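Local coordinates for protein nidogen (Mus musculus, PDB 1NPE) that is a basement-membrane glycoprotein whose six-bladed YWTD beta-propeller domain probably binds the laminin gamma-1 chain and so links laminin to other matrix components, at residues 123-135 and 170-182. Sequence-based numbering, arbitrary orientation.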
loop_
_atom_site.group_PDB
_atom_site.type_symbol
_atom_site.label_atom_id
_atom_site.label_comp_id
_atom_site.label_asym_id
_atom_site.label_seq_id
_atom_site.Cartn_x
_atom_site.Cartn_y
_atom_site.Cartn_z
ATOM N N ASN A 123 -3.787 6.536 5.010
ATOM C CA ASN A 123 -3.449 5.378 4.187
ATOM C C ASN A 123 -3.437 5.720 2.691
ATOM O O ASN A 123 -4.157 5.112 1.899
ATOM C CB ASN A 123 -4.405 4.206 4.460
ATOM C CG ASN A 123 -3.936 3.306 5.609
ATOM O OD1 ASN A 123 -4.738 2.835 6.410
ATOM N ND2 ASN A 123 -2.640 3.050 5.672
ATOM N N PRO A 124 -2.644 6.730 2.285
ATOM C CA PRO A 124 -2.622 7.053 0.855
ATOM C C PRO A 124 -2.048 5.843 0.131
ATOM O O PRO A 124 -1.250 5.098 0.700
ATOM C CB PRO A 124 -1.655 8.236 0.790
ATOM C CG PRO A 124 -0.687 7.922 1.899
ATOM C CD PRO A 124 -1.651 7.539 3.011
ATOM N N ARG A 125 -2.456 5.634 -1.111
ATOM C CA ARG A 125 -1.951 4.495 -1.854
ATOM C C ARG A 125 -1.881 4.815 -3.336
ATOM O O ARG A 125 -0.813 5.140 -3.840
ATOM C CB ARG A 125 -2.806 3.246 -1.563
ATOM C CG ARG A 125 -2.482 2.024 -2.412
ATOM C CD ARG A 125 -3.166 0.784 -1.864
ATOM N NE ARG A 125 -2.429 0.211 -0.745
ATOM C CZ ARG A 125 -2.915 -0.689 0.107
ATOM N NH1 ARG A 125 -4.166 -1.130 -0.004
ATOM N NH2 ARG A 125 -2.111 -1.213 1.021
ATOM N N GLY A 126 -3.017 4.755 -4.025
ATOM C CA GLY A 126 -3.028 5.051 -5.444
ATOM C C GLY A 126 -2.729 6.509 -5.731
ATOM O O GLY A 126 -3.149 7.394 -4.991
ATOM N N ILE A 127 -1.967 6.759 -6.788
ATOM C CA ILE A 127 -1.635 8.123 -7.188
ATOM C C ILE A 127 -1.288 8.185 -8.677
ATOM O O ILE A 127 -0.578 7.327 -9.200
ATOM C CB ILE A 127 -0.494 8.731 -6.332
ATOM C CG1 ILE A 127 -0.319 10.214 -6.674
ATOM C CG2 ILE A 127 0.812 7.996 -6.571
ATOM C CD1 ILE A 127 0.691 10.932 -5.797
ATOM N N VAL A 128 -1.857 9.165 -9.366
ATOM C CA VAL A 128 -1.623 9.346 -10.799
ATOM C C VAL A 128 -1.506 10.822 -11.153
ATOM O O VAL A 128 -1.973 11.692 -10.412
ATOM C CB VAL A 128 -2.776 8.755 -11.659
ATOM C CG1 VAL A 128 -2.795 7.237 -11.564
ATOM C CG2 VAL A 128 -4.122 9.336 -11.220
ATOM N N THR A 129 -0.903 11.088 -12.305
ATOM C CA THR A 129 -0.738 12.446 -12.797
ATOM C C THR A 129 -1.405 12.603 -14.155
ATOM O O THR A 129 -1.734 11.624 -14.822
ATOM C CB THR A 129 0.741 12.799 -13.044
ATOM O OG1 THR A 129 1.342 11.774 -13.841
ATOM C CG2 THR A 129 1.503 12.990 -11.751
ATOM N N ASP A 130 -1.574 13.861 -14.544
ATOM C CA ASP A 130 -2.113 14.265 -15.841
ATOM C C ASP A 130 -1.204 15.458 -16.137
ATOM O O ASP A 130 -1.606 16.609 -16.010
ATOM C CB ASP A 130 -3.577 14.713 -15.727
ATOM C CG ASP A 130 -4.171 15.129 -17.075
ATOM O OD1 ASP A 130 -3.588 14.808 -18.135
ATOM O OD2 ASP A 130 -5.235 15.774 -17.072
ATOM N N PRO A 131 0.064 15.181 -16.476
ATOM C CA PRO A 131 1.078 16.195 -16.777
ATOM C C PRO A 131 0.679 17.327 -17.700
ATOM O O PRO A 131 1.055 18.475 -17.459
ATOM C CB PRO A 131 2.225 15.370 -17.346
ATOM C CG PRO A 131 2.093 14.070 -16.579
ATOM C CD PRO A 131 0.613 13.828 -16.681
ATOM N N VAL A 132 -0.098 17.026 -18.735
ATOM C CA VAL A 132 -0.506 18.063 -19.675
ATOM C C VAL A 132 -1.400 19.140 -19.036
ATOM O O VAL A 132 -1.221 20.330 -19.311
ATOM C CB VAL A 132 -1.161 17.461 -20.951
ATOM C CG1 VAL A 132 -1.400 18.551 -21.987
ATOM C CG2 VAL A 132 -0.257 16.376 -21.552
ATOM N N ARG A 133 -2.325 18.734 -18.163
ATOM C CA ARG A 133 -3.216 19.695 -17.499
ATOM C C ARG A 133 -2.743 20.120 -16.100
ATOM O O ARG A 133 -3.393 20.946 -15.439
ATOM C CB ARG A 133 -4.659 19.170 -17.426
ATOM C CG ARG A 133 -5.412 19.149 -18.762
ATOM C CD ARG A 133 -5.477 17.747 -19.358
ATOM N NE ARG A 133 -5.151 17.733 -20.784
ATOM C CZ ARG A 133 -4.499 16.749 -21.403
ATOM N NH1 ARG A 133 -4.093 15.679 -20.727
ATOM N NH2 ARG A 133 -4.242 16.840 -22.704
ATOM N N GLY A 134 -1.628 19.536 -15.650
ATOM C CA GLY A 134 -1.061 19.866 -14.351
ATOM C C GLY A 134 -1.815 19.405 -13.114
ATOM O O GLY A 134 -1.771 20.066 -12.071
ATOM N N ASN A 135 -2.476 18.257 -13.204
ATOM C CA ASN A 135 -3.227 17.738 -12.062
ATOM C C ASN A 135 -2.719 16.433 -11.450
ATOM O O ASN A 135 -2.235 15.541 -12.149
ATOM C CB ASN A 135 -4.701 17.617 -12.418
ATOM C CG ASN A 135 -5.359 18.964 -12.595
ATOM O OD1 ASN A 135 -5.270 19.837 -11.723
ATOM N ND2 ASN A 135 -6.023 19.145 -13.726
ATOM N N ASN A 170 -8.273 1.474 -3.429
ATOM C CA ASN A 170 -6.871 1.090 -3.508
ATOM C C ASN A 170 -6.046 1.674 -4.644
ATOM O O ASN A 170 -4.861 1.926 -4.483
ATOM C CB ASN A 170 -6.750 -0.432 -3.483
ATOM C CG ASN A 170 -7.024 -1.011 -2.105
ATOM O OD1 ASN A 170 -6.707 -0.392 -1.081
ATOM N ND2 ASN A 170 -7.603 -2.203 -2.070
ATOM N N GLY A 171 -6.663 1.861 -5.799
ATOM C CA GLY A 171 -5.939 2.420 -6.918
ATOM C C GLY A 171 -6.832 3.265 -7.798
ATOM O O GLY A 171 -8.058 3.153 -7.750
ATOM N N LEU A 172 -6.224 4.178 -8.542
ATOM C CA LEU A 172 -6.993 5.007 -9.458
ATOM C C LEU A 172 -6.219 5.247 -10.740
ATOM O O LEU A 172 -5.014 4.984 -10.821
ATOM C CB LEU A 172 -7.439 6.321 -8.808
ATOM C CG LEU A 172 -6.518 7.530 -8.706
ATOM C CD1 LEU A 172 -7.212 8.546 -7.831
ATOM C CD2 LEU A 172 -5.172 7.146 -8.112
ATOM N N THR A 173 -6.912 5.729 -11.754
ATOM C CA THR A 173 -6.258 5.964 -13.026
ATOM C C THR A 173 -6.964 7.100 -13.743
ATOM O O THR A 173 -8.138 7.362 -13.490
ATOM C CB THR A 173 -6.243 4.658 -13.883
ATOM O OG1 THR A 173 -5.468 4.869 -15.068
ATOM C CG2 THR A 173 -7.659 4.212 -14.250
ATOM N N PHE A 174 -6.236 7.815 -14.586
ATOM C CA PHE A 174 -6.826 8.929 -15.311
ATOM C C PHE A 174 -6.629 8.806 -16.809
ATOM O O PHE A 174 -5.520 8.556 -17.275
ATOM C CB PHE A 174 -6.243 10.261 -14.827
ATOM C CG PHE A 174 -6.933 11.470 -15.405
ATOM C CD1 PHE A 174 -8.101 11.961 -14.829
ATOM C CD2 PHE A 174 -6.415 12.119 -16.523
ATOM C CE1 PHE A 174 -8.745 13.083 -15.360
ATOM C CE2 PHE A 174 -7.050 13.237 -17.058
ATOM C CZ PHE A 174 -8.217 13.722 -16.476
ATOM N N ASP A 175 -7.716 8.982 -17.553
ATOM C CA ASP A 175 -7.681 8.915 -19.009
ATOM C C ASP A 175 -7.912 10.322 -19.552
ATOM O O ASP A 175 -9.022 10.855 -19.478
ATOM C CB ASP A 175 -8.756 7.959 -19.530
ATOM C CG ASP A 175 -8.626 7.700 -21.016
ATOM O OD1 ASP A 175 -9.329 8.363 -21.807
ATOM O OD2 ASP A 175 -7.808 6.837 -21.392
ATOM N N ALA A 176 -6.845 10.907 -20.093
ATOM C CA ALA A 176 -6.855 12.268 -20.634
ATOM C C ALA A 176 -7.909 12.591 -21.696
ATOM O O ALA A 176 -8.509 13.673 -21.660
ATOM C CB ALA A 176 -5.468 12.633 -21.145
ATOM N N PHE A 177 -8.144 11.669 -22.629
ATOM C CA PHE A 177 -9.128 11.926 -23.680
ATOM C C PHE A 177 -10.543 12.066 -23.147
ATOM O O PHE A 177 -11.224 13.057 -23.426
ATOM C CB PHE A 177 -9.108 10.841 -24.765
ATOM C CG PHE A 177 -9.986 11.166 -25.957
ATOM C CD1 PHE A 177 -9.553 12.070 -26.934
ATOM C CD2 PHE A 177 -11.249 10.589 -26.092
ATOM C CE1 PHE A 177 -10.364 12.394 -28.023
ATOM C CE2 PHE A 177 -12.073 10.907 -27.181
ATOM C CZ PHE A 177 -11.626 11.812 -28.147
ATOM N N SER A 178 -10.995 11.056 -22.412
ATOM C CA SER A 178 -12.337 11.074 -21.856
ATOM C C SER A 178 -12.473 11.911 -20.581
ATOM O O SER A 178 -13.583 12.059 -20.059
ATOM C CB SER A 178 -12.830 9.637 -21.620
ATOM O OG SER A 178 -11.887 8.869 -20.889
ATOM N N SER A 179 -11.368 12.513 -20.125
ATOM C CA SER A 179 -11.363 13.311 -18.891
ATOM C C SER A 179 -12.062 12.499 -17.797
ATOM O O SER A 179 -12.952 12.988 -17.093
ATOM C CB SER A 179 -12.063 14.660 -19.096
ATOM O OG SER A 179 -11.207 15.585 -19.745
ATOM N N GLN A 180 -11.640 11.243 -17.680
ATOM C CA GLN A 180 -12.229 10.315 -16.738
ATOM C C GLN A 180 -11.247 9.788 -15.698
ATOM O O GLN A 180 -10.178 9.260 -16.025
ATOM C CB GLN A 180 -12.832 9.142 -17.520
ATOM C CG GLN A 180 -14.142 8.593 -16.979
ATOM C CD GLN A 180 -15.328 9.522 -17.198
ATOM O OE1 GLN A 180 -16.438 9.240 -16.741
ATOM N NE2 GLN A 180 -15.102 10.633 -17.895
ATOM N N LEU A 181 -11.618 9.968 -14.436
ATOM C CA LEU A 181 -10.829 9.477 -13.320
ATOM C C LEU A 181 -11.573 8.255 -12.779
ATOM O O LEU A 181 -12.724 8.346 -12.362
ATOM C CB LEU A 181 -10.703 10.539 -12.226
ATOM C CG LEU A 181 -9.914 10.134 -10.977
ATOM C CD1 LEU A 181 -8.459 9.882 -11.339
ATOM C CD2 LEU A 181 -10.014 11.209 -9.903
ATOM N N CYS A 182 -10.921 7.107 -12.815
ATOM C CA CYS A 182 -11.534 5.888 -12.323
ATOM C C CYS A 182 -10.718 5.288 -11.190
ATOM O O CYS A 182 -9.501 5.397 -11.175
ATOM C CB CYS A 182 -11.634 4.858 -13.443
ATOM S SG CYS A 182 -12.446 5.426 -14.965
#
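Arg125 and Asn170 open the meeting of two neighbouring blades of the YWTD propeller, whose first strands, represented here by 124-130 and 170-175, run nearly parallel, 11° apart, in separate sheets. The two side chains lie side by side, and NH1 of Arg125 donates to OD1 of Asn170 over 2.9 Å. Asn170 sits at the guanidinium edge, but NH1 stands well above the amide plane, off the lone pairs, and the bond is bent at the hydrogen as well. A turn at chi3 (-81°) of an otherwise extended arginine chain brings its head there, while Arg125 CG passes 3.2 Å from Asn170 O. Glu82 pairs with Arg125 NE, and Asn170 ND2 donates to Pro211 O; another protein chain also bonds to both Arg125 NH1 and Asn170 OD1.

Gly126 CA comes within 4.2 Å of Gly171 CA, where two residues without side chains meet. Beyond them the interface is mainly apolar: Leu172 lays CD2 against the Gly126-Ile127 peptide, and Val128 sets CG2 3.9 Å from Leu172 CG and CG1 3.2 Å from Leu172 O. At the other end of the pair Asp130 OD2 lies 3.1 Å from Phe174 CE2, its carboxylate inclined 36° to the ring, while Arg133 NH1 bridges to the syn lone pair of Asp130 OD1 and touches Ala176 CB. Blade joins blade chiefly through side chains: one hydrogen bond at the Arg125 end, shared with a bound partner, apolar packing mid-strand, then charged groups against a ring and a methyl.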